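Local coordinates for protein transcriptional regulator, LYSR family (Neisseria meningitidis, PDB 4AB5) that probably regulates transcription of methionine-biosynthesis genes as a MetR-like DNA-binding factor, of which this piece is the regulatory domain, at residues 138-143 with 154-159. Residues are numbered along the deposited sequence; the frame is centred on the assembly and turned at random.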
# COMPACT_ATOMS: atom_id res chain seq x y z
N GLU B 138 -2.88 4.25 4.96
CA GLU B 138 -1.78 4.24 4.00
C GLU B 138 -2.15 3.39 2.77
O GLU B 138 -1.49 3.50 1.74
CB GLU B 138 -0.51 3.65 4.65
CG GLU B 138 0.09 4.50 5.77
CD GLU B 138 0.89 5.73 5.35
OE1 GLU B 138 1.29 5.83 4.16
OE2 GLU B 138 1.16 6.58 6.23
N LEU B 139 -3.20 2.53 2.88
CA LEU B 139 -3.62 1.60 1.84
C LEU B 139 -4.98 1.90 1.24
O LEU B 139 -5.95 2.07 1.97
CB LEU B 139 -3.58 0.14 2.36
CG LEU B 139 -2.34 -0.28 3.16
CD1 LEU B 139 -2.55 -1.60 3.86
CD2 LEU B 139 -1.09 -0.32 2.29
N THR B 140 -5.04 1.92 -0.11
CA THR B 140 -6.24 2.18 -0.91
C THR B 140 -7.30 1.11 -0.65
O THR B 140 -8.47 1.44 -0.46
CB THR B 140 -5.85 2.26 -2.40
OG1 THR B 140 -4.93 3.34 -2.58
CG2 THR B 140 -7.04 2.45 -3.32
N ILE B 141 -6.88 -0.16 -0.61
CA ILE B 141 -7.74 -1.32 -0.36
C ILE B 141 -8.48 -1.20 0.99
O ILE B 141 -9.64 -1.60 1.08
CB ILE B 141 -7.00 -2.67 -0.55
CG1 ILE B 141 -5.80 -2.85 0.43
CG2 ILE B 141 -6.57 -2.85 -2.02
CD1 ILE B 141 -5.19 -4.25 0.46
N ALA B 142 -7.82 -0.60 2.00
CA ALA B 142 -8.40 -0.36 3.32
C ALA B 142 -9.37 0.82 3.27
O ALA B 142 -10.42 0.75 3.90
CB ALA B 142 -7.31 -0.13 4.35
N ILE B 143 -9.04 1.89 2.49
CA ILE B 143 -9.92 3.05 2.29
C ILE B 143 -11.27 2.58 1.72
O ILE B 143 -12.30 2.91 2.30
CB ILE B 143 -9.27 4.18 1.44
CG1 ILE B 143 -8.08 4.84 2.20
CG2 ILE B 143 -10.34 5.25 1.02
CD1 ILE B 143 -7.27 5.88 1.42
N ALA B 154 -14.72 9.16 0.62
CA ALA B 154 -13.37 9.46 0.14
C ALA B 154 -13.38 10.06 -1.25
O ALA B 154 -14.40 10.00 -1.93
CB ALA B 154 -12.52 8.20 0.15
N ALA B 155 -12.24 10.64 -1.66
CA ALA B 155 -12.00 11.18 -3.00
C ALA B 155 -10.80 10.44 -3.56
O ALA B 155 -9.72 10.46 -2.96
CB ALA B 155 -11.72 12.68 -2.94
N LEU B 156 -11.00 9.73 -4.67
CA LEU B 156 -9.94 8.95 -5.29
C LEU B 156 -9.96 9.08 -6.80
O LEU B 156 -11.03 9.38 -7.35
CB LEU B 156 -10.05 7.46 -4.88
CG LEU B 156 -9.66 7.08 -3.44
CD1 LEU B 156 -10.10 5.67 -3.13
CD2 LEU B 156 -8.16 7.24 -3.21
N PRO B 157 -8.83 8.85 -7.52
CA PRO B 157 -8.87 8.93 -8.99
C PRO B 157 -9.87 7.91 -9.54
O PRO B 157 -10.03 6.84 -8.95
CB PRO B 157 -7.44 8.53 -9.41
CG PRO B 157 -6.60 8.78 -8.21
CD PRO B 157 -7.47 8.50 -7.04
N TYR B 158 -10.57 8.26 -10.63
CA TYR B 158 -11.54 7.36 -11.25
C TYR B 158 -10.89 6.00 -11.60
O TYR B 158 -11.50 4.96 -11.34
CB TYR B 158 -12.20 8.02 -12.48
CG TYR B 158 -13.12 7.08 -13.23
CD1 TYR B 158 -14.38 6.76 -12.74
CD2 TYR B 158 -12.70 6.47 -14.41
CE1 TYR B 158 -15.21 5.85 -13.41
CE2 TYR B 158 -13.51 5.56 -15.08
CZ TYR B 158 -14.78 5.27 -14.58
OH TYR B 158 -15.59 4.37 -15.23
N TRP B 159 -9.67 6.01 -12.18
CA TRP B 159 -8.97 4.78 -12.56
C TRP B 159 -8.73 3.81 -11.39
O TRP B 159 -8.81 2.60 -11.59
CB TRP B 159 -7.69 5.06 -13.37
CG TRP B 159 -6.68 5.90 -12.67
CD1 TRP B 159 -6.50 7.25 -12.79
CD2 TRP B 159 -5.68 5.45 -11.74
NE1 TRP B 159 -5.46 7.66 -11.99
CE2 TRP B 159 -4.95 6.58 -11.32
CE3 TRP B 159 -5.33 4.19 -11.21
CZ2 TRP B 159 -3.89 6.50 -10.41
CZ3 TRP B 159 -4.29 4.11 -10.30
CH2 TRP B 159 -3.58 5.25 -9.91
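Ile143, in the first turn of helix 140-148, reaches strand 154-157 through a single methyl. Its CG2 lies 3.8 Å from CB of Ala154 and 4.2 Å from CD1 of Leu156, so one branch touches two residues that point from the strand to the same side. The first torsion (chi1 -67°) explains this: CG2 is anti to the backbone N and turned to the strand, while CG1 stays beside that N. Ala154, with just a methyl, lets the isoleucine come close to the strand backbone; Leu156, two residues on, spans a wider gap with its long side chain, and the two branched chains meet at a slant. CD1 of Leu156 also lies 4.4 Å from CG2 of Thr140, a looser touch. Thr140 suits this border of the core because its methyl can face leucine while OG1 hydrogen-bonds to Tyr111 OH. The contact is wholly apolar. On the strand's backbone, Ala154 and Leu156 pair with Ile85 and Val83 of strand 72-86, while Ile144 and Val147 extend the helix's cover of the strand. Such aliphatic helix-on-sheet packing is general to alpha/beta proteins; here it joins helix 140-148 to strand 154-157 within the periplasmic-binding-protein-like fold of the LysR regulatory domain.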